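Local coordinates for protein HP0958 (Helicobacter pylori, PDB 3NA7) that probably acts in flagellar biogenesis as an export chaperone and post-transcriptional regulator, using a kinked antiparallel coiled-coil hairpin joined to a C4 zinc ribbon, at residues Thr5-Leu10 with Gly220-Cys225; Ile11-Leu16 with Lys164-Leu169; Ser192-Lys197 with Cys228-Tyr233. All blocks are in the same frame, centred on the assembly; numbering follows the deposited sequence.

Contact 1 (Thr5-Leu10 with Gly220-Cys225). With ZN (zinc ion), chain B.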
loop_
_atom_site.group_PDB
_atom_site.type_symbol
_atom_site.label_atom_id
_atom_site.label_comp_id
_atom_site.label_asym_id
_atom_site.label_seq_id
_atom_site.Cartn_x
_atom_site.Cartn_y
_atom_site.Cartn_z
ATOM N N THR A 5 39.399 3.586 -23.673
ATOM C CA THR A 5 38.349 3.651 -24.703
ATOM C C THR A 5 37.199 2.665 -24.407
ATOM O O THR A 5 36.038 2.929 -24.753
ATOM C CB THR A 5 38.922 3.424 -26.125
ATOM O OG1 THR A 5 39.814 4.497 -26.438
ATOM C CG2 THR A 5 37.821 3.396 -27.180
ATOM N N HIS A 6 37.528 1.551 -23.757
ATOM C CA HIS A 6 36.514 0.598 -23.326
ATOM C C HIS A 6 35.719 1.181 -22.155
ATOM O O HIS A 6 34.487 1.074 -22.112
ATOM C CB HIS A 6 37.132 -0.758 -22.980
ATOM C CG HIS A 6 37.734 -1.466 -24.159
ATOM N ND1 HIS A 6 38.758 -2.384 -24.036
ATOM C CD2 HIS A 6 37.464 -1.382 -25.484
ATOM C CE1 HIS A 6 39.087 -2.840 -25.234
ATOM N NE2 HIS A 6 38.319 -2.246 -26.130
ATOM N N LEU A 7 36.438 1.837 -21.243
ATOM C CA LEU A 7 35.849 2.581 -20.127
ATOM C C LEU A 7 34.867 3.650 -20.600
ATOM O O LEU A 7 33.739 3.728 -20.108
ATOM C CB LEU A 7 36.960 3.209 -19.290
ATOM C CG LEU A 7 36.635 3.981 -18.015
ATOM C CD1 LEU A 7 36.291 3.023 -16.878
ATOM C CD2 LEU A 7 37.837 4.824 -17.628
ATOM N N LYS A 8 35.296 4.452 -21.569
ATOM C CA LYS A 8 34.431 5.452 -22.196
ATOM C C LYS A 8 33.168 4.806 -22.749
ATOM O O LYS A 8 32.070 5.306 -22.535
ATOM C CB LYS A 8 35.176 6.221 -23.304
ATOM C CG LYS A 8 34.345 7.307 -23.992
ATOM C CD LYS A 8 35.202 8.374 -24.699
ATOM C CE LYS A 8 34.343 9.628 -25.015
ATOM N NZ LYS A 8 35.089 10.751 -25.694
ATOM N N GLN A 9 33.334 3.687 -23.448
ATOM C CA GLN A 9 32.210 2.986 -24.069
ATOM C C GLN A 9 31.170 2.509 -23.075
ATOM O O GLN A 9 29.991 2.622 -23.338
ATOM C CB GLN A 9 32.696 1.821 -24.923
ATOM C CG GLN A 9 32.912 2.205 -26.374
ATOM C CD GLN A 9 33.564 1.089 -27.169
ATOM O OE1 GLN A 9 34.633 0.596 -26.808
ATOM N NE2 GLN A 9 32.929 0.700 -28.269
ATOM N N LEU A 10 31.628 1.992 -21.939
ATOM C CA LEU A 10 30.771 1.524 -20.851
ATOM C C LEU A 10 30.113 2.665 -20.096
ATOM O O LEU A 10 28.984 2.511 -19.606
ATOM C CB LEU A 10 31.569 0.676 -19.853
ATOM C CG LEU A 10 32.143 -0.642 -20.376
ATOM C CD1 LEU A 10 32.563 -1.558 -19.226
ATOM C CD2 LEU A 10 31.130 -1.337 -21.247
ATOM N N GLY A 220 46.511 3.309 -17.806
ATOM C CA GLY A 220 45.492 3.563 -18.820
ATOM C C GLY A 220 44.517 2.419 -18.968
ATOM O O GLY A 220 44.100 2.088 -20.075
ATOM N N ASP A 221 44.147 1.820 -17.844
ATOM C CA ASP A 221 43.282 0.655 -17.861
ATOM C C ASP A 221 41.873 0.956 -17.325
ATOM O O ASP A 221 41.383 2.093 -17.373
ATOM C CB ASP A 221 43.927 -0.501 -17.074
ATOM C CG ASP A 221 45.398 -0.683 -17.398
ATOM O OD1 ASP A 221 45.722 -1.206 -18.487
ATOM O OD2 ASP A 221 46.230 -0.304 -16.548
ATOM N N MET A 222 41.227 -0.096 -16.841
ATOM C CA MET A 222 39.918 -0.023 -16.231
ATOM C C MET A 222 39.993 -0.998 -15.079
ATOM O O MET A 222 40.279 -2.186 -15.265
ATOM C CB MET A 222 38.859 -0.419 -17.244
ATOM C CG MET A 222 37.670 -1.133 -16.671
ATOM S SD MET A 222 36.575 -1.558 -18.014
ATOM C CE MET A 222 35.613 -0.061 -18.075
ATOM N N ILE A 223 39.779 -0.480 -13.882
ATOM C CA ILE A 223 40.043 -1.251 -12.679
ATOM C C ILE A 223 38.721 -1.492 -11.964
ATOM O O ILE A 223 37.786 -0.687 -12.096
ATOM C CB ILE A 223 41.064 -0.515 -11.746
ATOM C CG1 ILE A 223 42.308 -0.056 -12.521
ATOM C CG2 ILE A 223 41.502 -1.407 -10.583
ATOM C CD1 ILE A 223 42.115 1.203 -13.363
ATOM N N THR A 224 38.644 -2.610 -11.239
ATOM C CA THR A 224 37.517 -2.891 -10.369
ATOM C C THR A 224 37.927 -2.727 -8.926
ATOM O O THR A 224 39.080 -2.972 -8.565
ATOM C CB THR A 224 36.952 -4.317 -10.530
ATOM O OG1 THR A 224 37.927 -5.286 -10.113
ATOM C CG2 THR A 224 36.522 -4.573 -11.962
ATOM N N CYS A 225 36.969 -2.326 -8.101
ATOM C CA CYS A 225 37.197 -2.219 -6.681
ATOM C C CYS A 225 37.470 -3.598 -6.099
ATOM O O CYS A 225 36.769 -4.551 -6.407
ATOM C CB CYS A 225 35.994 -1.585 -5.979
ATOM S SG CYS A 225 36.081 -1.791 -4.195
HETATM ZN ZN ZN B . 33.810 -0.845 -3.813
#

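Contact 2 (Ile11-Leu16 with Lys164-Leu169)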
loop_
_atom_site.group_PDB
_atom_site.type_symbol
_atom_site.label_atom_id
_atom_site.label_comp_id
_atom_site.label_asym_id
_atom_site.label_seq_id
_atom_site.Cartn_x
_atom_site.Cartn_y
_atom_site.Cartn_z
ATOM N N ILE A 11 30.814 3.795 -19.973
ATOM C CA ILE A 11 30.212 4.986 -19.362
ATOM C C ILE A 11 29.034 5.460 -20.206
ATOM O O ILE A 11 27.958 5.670 -19.662
ATOM C CB ILE A 11 31.233 6.126 -19.052
ATOM C CG1 ILE A 11 32.154 5.707 -17.901
ATOM C CG2 ILE A 11 30.492 7.447 -18.661
ATOM C CD1 ILE A 11 33.511 6.425 -17.859
ATOM N N GLU A 12 29.207 5.592 -21.522
ATOM C CA GLU A 12 28.060 5.938 -22.380
ATOM C C GLU A 12 26.911 4.943 -22.213
ATOM O O GLU A 12 25.774 5.358 -22.063
ATOM C CB GLU A 12 28.416 6.018 -23.868
ATOM C CG GLU A 12 29.652 6.833 -24.220
ATOM C CD GLU A 12 29.658 7.286 -25.675
ATOM O OE1 GLU A 12 29.020 8.324 -25.978
ATOM O OE2 GLU A 12 30.310 6.617 -26.504
ATOM N N ILE A 13 27.196 3.640 -22.241
ATOM C CA ILE A 13 26.117 2.661 -22.140
ATOM C C ILE A 13 25.408 2.744 -20.783
ATOM O O ILE A 13 24.188 2.694 -20.730
ATOM C CB ILE A 13 26.587 1.208 -22.422
ATOM C CG1 ILE A 13 27.075 1.075 -23.867
ATOM C CG2 ILE A 13 25.438 0.195 -22.161
ATOM C CD1 ILE A 13 28.138 0.010 -24.046
ATOM N N SER A 14 26.184 2.870 -19.705
ATOM C CA SER A 14 25.655 2.866 -18.344
ATOM C C SER A 14 24.776 4.080 -18.096
ATOM O O SER A 14 23.843 4.014 -17.293
ATOM C CB SER A 14 26.779 2.832 -17.308
ATOM O OG SER A 14 27.369 4.119 -17.149
ATOM N N HIS A 15 25.065 5.179 -18.784
ATOM C CA HIS A 15 24.196 6.350 -18.703
ATOM C C HIS A 15 22.842 6.145 -19.374
ATOM O O HIS A 15 21.826 6.666 -18.894
ATOM C CB HIS A 15 24.896 7.633 -19.191
ATOM C CG HIS A 15 25.788 8.247 -18.157
ATOM N ND1 HIS A 15 27.097 8.603 -18.413
ATOM C CD2 HIS A 15 25.567 8.530 -16.850
ATOM C CE1 HIS A 15 27.641 9.079 -17.308
ATOM N NE2 HIS A 15 26.734 9.053 -16.347
ATOM N N LEU A 16 22.828 5.403 -20.479
ATOM C CA LEU A 16 21.567 5.075 -21.154
ATOM C C LEU A 16 20.749 4.069 -20.338
ATOM O O LEU A 16 19.527 4.139 -20.318
ATOM C CB LEU A 16 21.809 4.533 -22.562
ATOM C CG LEU A 16 22.461 5.455 -23.600
ATOM C CD1 LEU A 16 22.623 4.698 -24.891
ATOM C CD2 LEU A 16 21.653 6.709 -23.850
ATOM N N LYS A 164 17.054 1.469 -28.158
ATOM C CA LYS A 164 17.561 1.446 -29.534
ATOM C C LYS A 164 18.974 2.062 -29.637
ATOM O O LYS A 164 19.832 1.517 -30.331
ATOM C CB LYS A 164 16.557 2.137 -30.467
ATOM C CG LYS A 164 17.039 2.447 -31.870
ATOM C CD LYS A 164 16.827 1.293 -32.846
ATOM C CE LYS A 164 17.246 1.705 -34.251
ATOM N NZ LYS A 164 18.015 0.607 -34.900
ATOM N N LYS A 165 19.210 3.165 -28.921
ATOM C CA LYS A 165 20.539 3.806 -28.839
ATOM C C LYS A 165 21.545 2.896 -28.159
ATOM O O LYS A 165 22.701 2.832 -28.569
ATOM C CB LYS A 165 20.492 5.134 -28.053
ATOM C CG LYS A 165 20.106 6.386 -28.868
ATOM C CD LYS A 165 19.951 7.647 -27.969
ATOM C CE LYS A 165 21.300 8.280 -27.560
ATOM N NZ LYS A 165 21.133 9.440 -26.613
ATOM N N LYS A 166 21.100 2.218 -27.100
ATOM C CA LYS A 166 21.930 1.261 -26.391
ATOM C C LYS A 166 22.373 0.130 -27.336
ATOM O O LYS A 166 23.554 -0.237 -27.342
ATOM C CB LYS A 166 21.211 0.697 -25.158
ATOM C CG LYS A 166 22.102 -0.198 -24.286
ATOM C CD LYS A 166 21.308 -1.027 -23.264
ATOM C CE LYS A 166 22.236 -2.039 -22.620
ATOM N NZ LYS A 166 21.738 -2.563 -21.340
ATOM N N GLU A 167 21.437 -0.386 -28.138
ATOM C CA GLU A 167 21.737 -1.439 -29.100
ATOM C C GLU A 167 22.898 -0.987 -29.985
ATOM O O GLU A 167 23.906 -1.691 -30.098
ATOM C CB GLU A 167 20.519 -1.776 -29.967
ATOM C CG GLU A 167 19.352 -2.422 -29.220
ATOM C CD GLU A 167 18.154 -2.721 -30.114
ATOM O OE1 GLU A 167 17.711 -1.832 -30.872
ATOM O OE2 GLU A 167 17.648 -3.852 -30.064
ATOM N N ASP A 168 22.748 0.201 -30.578
ATOM C CA ASP A 168 23.760 0.796 -31.451
ATOM C C ASP A 168 25.107 0.900 -30.762
ATOM O O ASP A 168 26.112 0.469 -31.330
ATOM C CB ASP A 168 23.314 2.169 -31.960
ATOM C CG ASP A 168 22.125 2.091 -32.908
ATOM O OD1 ASP A 168 21.889 1.013 -33.499
ATOM O OD2 ASP A 168 21.419 3.120 -33.070
ATOM N N LEU A 169 25.131 1.422 -29.537
ATOM C CA LEU A 169 26.381 1.475 -28.754
ATOM C C LEU A 169 26.980 0.090 -28.404
ATOM O O LEU A 169 28.196 -0.103 -28.475
ATOM C CB LEU A 169 26.219 2.320 -27.488
ATOM C CG LEU A 169 26.242 3.871 -27.477
ATOM C CD1 LEU A 169 25.268 4.571 -28.466
ATOM C CD2 LEU A 169 26.001 4.383 -26.047
#

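Contact 3 (Ser192-Lys197 with Cys228-Tyr233). With ZN (zinc ion), chain B.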
loop_
_atom_site.group_PDB
_atom_site.type_symbol
_atom_site.label_atom_id
_atom_site.label_comp_id
_atom_site.label_asym_id
_atom_site.label_seq_id
_atom_site.Cartn_x
_atom_site.Cartn_y
_atom_site.Cartn_z
ATOM N N SER A 192 26.987 0.219 -11.029
ATOM C CA SER A 192 27.975 -0.683 -11.664
ATOM C C SER A 192 29.292 0.008 -11.966
ATOM O O SER A 192 30.355 -0.583 -11.775
ATOM C CB SER A 192 27.408 -1.292 -12.951
ATOM O OG SER A 192 26.441 -2.292 -12.650
ATOM N N ILE A 193 29.213 1.253 -12.435
ATOM C CA ILE A 193 30.405 2.058 -12.695
ATOM C C ILE A 193 30.421 3.274 -11.790
ATOM O O ILE A 193 29.509 4.093 -11.831
ATOM C CB ILE A 193 30.460 2.539 -14.154
ATOM C CG1 ILE A 193 30.352 1.356 -15.110
ATOM C CG2 ILE A 193 31.735 3.363 -14.421
ATOM C CD1 ILE A 193 30.073 1.792 -16.540
ATOM N N VAL A 194 31.471 3.405 -10.989
ATOM C CA VAL A 194 31.552 4.497 -10.019
ATOM C C VAL A 194 32.866 5.279 -10.088
ATOM O O VAL A 194 33.900 4.730 -10.462
ATOM C CB VAL A 194 31.284 3.996 -8.599
ATOM C CG1 VAL A 194 29.782 3.683 -8.433
ATOM C CG2 VAL A 194 32.166 2.767 -8.267
ATOM N N THR A 195 32.810 6.563 -9.735
ATOM C CA THR A 195 34.007 7.396 -9.644
ATOM C C THR A 195 34.656 7.235 -8.268
ATOM O O THR A 195 33.986 6.859 -7.315
ATOM C CB THR A 195 33.668 8.874 -9.872
ATOM O OG1 THR A 195 33.003 9.395 -8.716
ATOM C CG2 THR A 195 32.760 9.044 -11.093
ATOM N N ILE A 196 35.954 7.502 -8.160
ATOM C CA ILE A 196 36.592 7.528 -6.842
ATOM C C ILE A 196 36.316 8.881 -6.186
ATOM O O ILE A 196 36.546 9.921 -6.800
ATOM C CB ILE A 196 38.125 7.317 -6.904
ATOM C CG1 ILE A 196 38.468 5.933 -7.444
ATOM C CG2 ILE A 196 38.759 7.525 -5.515
ATOM C CD1 ILE A 196 39.962 5.667 -7.583
ATOM N N LYS A 197 35.812 8.855 -4.952
ATOM C CA LYS A 197 35.640 10.072 -4.144
ATOM C C LYS A 197 36.444 9.900 -2.867
ATOM O O LYS A 197 36.503 8.796 -2.316
ATOM C CB LYS A 197 34.166 10.324 -3.821
ATOM C CG LYS A 197 33.289 10.589 -5.049
ATOM C CD LYS A 197 31.847 10.184 -4.771
ATOM C CE LYS A 197 31.111 9.825 -6.051
ATOM N NZ LYS A 197 30.087 8.762 -5.825
ATOM N N CYS A 228 34.292 -4.782 -3.560
ATOM C CA CYS A 228 32.932 -5.108 -4.023
ATOM C C CYS A 228 32.791 -5.503 -5.486
ATOM O O CYS A 228 31.778 -6.068 -5.859
ATOM C CB CYS A 228 31.971 -3.954 -3.735
ATOM S SG CYS A 228 32.364 -2.577 -4.765
ATOM N N GLY A 229 33.775 -5.191 -6.316
ATOM C CA GLY A 229 33.799 -5.714 -7.686
ATOM C C GLY A 229 33.384 -4.704 -8.741
ATOM O O GLY A 229 33.494 -4.970 -9.931
ATOM N N ARG A 230 32.907 -3.540 -8.302
ATOM C CA ARG A 230 32.490 -2.484 -9.218
ATOM C C ARG A 230 33.642 -1.975 -10.107
ATOM O O ARG A 230 34.816 -2.090 -9.745
ATOM C CB ARG A 230 31.893 -1.326 -8.405
ATOM C CG ARG A 230 30.576 -1.676 -7.720
ATOM C CD ARG A 230 30.066 -0.521 -6.879
ATOM N NE ARG A 230 28.683 -0.728 -6.465
ATOM C CZ ARG A 230 28.325 -1.250 -5.296
ATOM N NH1 ARG A 230 29.245 -1.605 -4.403
ATOM N NH2 ARG A 230 27.046 -1.398 -5.001
ATOM N N ILE A 231 33.288 -1.414 -11.264
ATOM C CA ILE A 231 34.232 -0.695 -12.099
ATOM C C ILE A 231 34.474 0.716 -11.528
ATOM O O ILE A 231 33.524 1.416 -11.165
ATOM C CB ILE A 231 33.726 -0.578 -13.547
ATOM C CG1 ILE A 231 33.592 -1.959 -14.185
ATOM C CG2 ILE A 231 34.665 0.306 -14.384
ATOM C CD1 ILE A 231 32.668 -1.967 -15.391
ATOM N N LEU A 232 35.750 1.104 -11.460
ATOM C CA LEU A 232 36.198 2.395 -10.909
ATOM C C LEU A 232 36.921 3.268 -11.931
ATOM O O LEU A 232 37.718 2.774 -12.729
ATOM C CB LEU A 232 37.166 2.163 -9.750
ATOM C CG LEU A 232 36.647 2.018 -8.325
ATOM C CD1 LEU A 232 37.820 1.683 -7.420
ATOM C CD2 LEU A 232 35.960 3.288 -7.881
ATOM N N TYR A 233 36.651 4.566 -11.904
ATOM C CA TYR A 233 37.441 5.503 -12.697
ATOM C C TYR A 233 37.591 6.872 -12.047
ATOM O O TYR A 233 36.705 7.324 -11.327
ATOM C CB TYR A 233 36.889 5.639 -14.120
ATOM C CG TYR A 233 35.623 6.449 -14.265
ATOM C CD1 TYR A 233 35.646 7.728 -14.827
ATOM C CD2 TYR A 233 34.393 5.928 -13.871
ATOM C CE1 TYR A 233 34.465 8.472 -14.979
ATOM C CE2 TYR A 233 33.218 6.656 -14.016
ATOM C CZ TYR A 233 33.254 7.922 -14.564
ATOM O OH TYR A 233 32.070 8.621 -14.694
HETATM ZN ZN ZN B . 33.810 -0.845 -3.813
#

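Contact 1 (Thr5-Leu10 with Gly220-Cys225)
L7 and L10 take the methyl of M222 between them. The shortest hydrogen bond within the two segments belongs to the helix alone and runs from L10 N to H6 O, 3.0 Å. It is a regular bond of the helix, in which L7 and L10 lie about one turn apart. The contact itself is apolar, and the methionine methyl carries it. M222 CE lies 3.4 Å from L7 CA, so it reaches the backbone of the helix. It is equally near the branch of the same leucine, 3.4 Å from L7 CD1, which is tight for two carbons. From the next turn, L10 CD1 comes within 3.6 Å of M222 CE, its side chain crossing that of M222 at about a right angle. The M222 chain runs straight through chi2 and then bends at SD (chi3 -88°), which turns CE in against the leucines. L7 holds CG opposite its amide nitrogen (chi1 -177°). This carries CD1 to the methyl, the two side chains crossing at a slant. H6 turns its ring elsewhere, and its ND1 bonds to G2 O. I231 backs M222, L7 and L10, while I177 and Y181 of helix 175-188 also touch L10. At the far end of 220-225, C225 SG binds the zinc ion at 2.5 Å, together with C201, C204 and C228. The N-terminal helix is thus seated against the zinc ribbon by a buried methyl between two leucines. Close fit and exclusion of water, rather than directional bonds, would hold this join.

Contact 2 (Ile11-Leu16 with Lys164-Leu169)
E12 is the one residue with a flat-ended side chain that touches across this contact, but it does so through its stem. E12 CB lies 3.6 Å from L169 CD2, and neither the faces nor the edges of its carboxylate meet helix 164-169. The other flat group of note is the I11 carbonyl, within helix 11-16. S14 OG donates to I11 O at 3.0 Å, and H15 N reaches the same oxygen from the same face of its plane. S14 thereby returns its hydroxyl to its own helix, on the side turned from the contact.

Aliphatic carbon does the joining. L16 and L169 cross at about a right angle, with L16 CD1 3.6 Å from L169 CD2. The same L16 branch rests on the opposite backbone, 3.7 Å from K166 N, and on K165 CB. Its other branch, CD2, is crossed by the end of K165, which bends at chi3 (78°) to bring CE and NZ over the leucine. I13 uses both arms. Its CG1 lies 3.9 Å from L169 CB, and its CG2 meets the extended chain of K166 at CE, 3.9 Å away. The lysine's charged end continues past this contact to a salt bridge with D17. E12 and K165 lie at the solvent side, whereas I13, L16 and K166 are buried.

Segments 11-16 and 164-169 run nearly antiparallel (163°), and their axes come within 9.8 Å at closest. Helix 4-22 is packed here against the last turns of helix 91-171, the returning arm of the coiled-coil hairpin. Helix 175-188 covers another side, where Y181 touches I13 and S14.

Contact 3 (Ser192-Lys197 with Cys228-Tyr233)
I193, V194 and T195 pair in parallel with I231, L232 and Y233, and the pairing is tight in the middle and weaker toward I196. I231 N donates to S192 O at 3.1 Å. V194 N donates to I231 O at 2.9 Å, almost straight at 176°. V194 O in turn accepts from Y233 N, 3.1 Å away. I196 N reaches Y233 O at 3.3 Å, from well above the carbonyl plane. I193 and I231 lie side by side and are the buried part of their face; T195 and Y233, further along, are partly exposed. I193 CG2 packs 3.6 Å from Y233 CE2. T195 CG2 also touches the ring, 3.7 Å from Y233 CZ. Across the sheet, partly exposed V194 meets buried L232, CG2 to CD2 at 3.8 Å, and I196 CG1 crosses the same leucine. R230 NH1 makes a weak bond to C228 SG, and NE bonds to T191 OG1.

The sheet belongs to the C4 zinc ribbon, where C201, C204 and C225 complete the zinc site with C228. Its central strand is 231-233, with 223-224 antiparallel on the other side. Helix 4-22 covers the I193 and Y233 face. Helix 210-218 touches I196.

How the contacts relate
The three contacts cluster at one end of the long molecule, 35 to 42 Å from the centre of the chain. Contacts 1 and 3 are closest, with centres 10 Å apart. They share the small sheet, in which 223-224 and 231-233 are neighbours, and both hold zinc ligands. Contacts 1 and 2 have their centres 15 Å apart. They use consecutive pieces of helix 4-22, and contact 2 is nested inside the loop closed by contact 1. Contact 2 closes before contact 3 opens. Contacts 2 and 3 have centres 18 Å apart, yet S14 and I11 touch I193 and Y233. The N-terminal helix therefore bridges the zinc ribbon and the end of the coiled-coil hairpin.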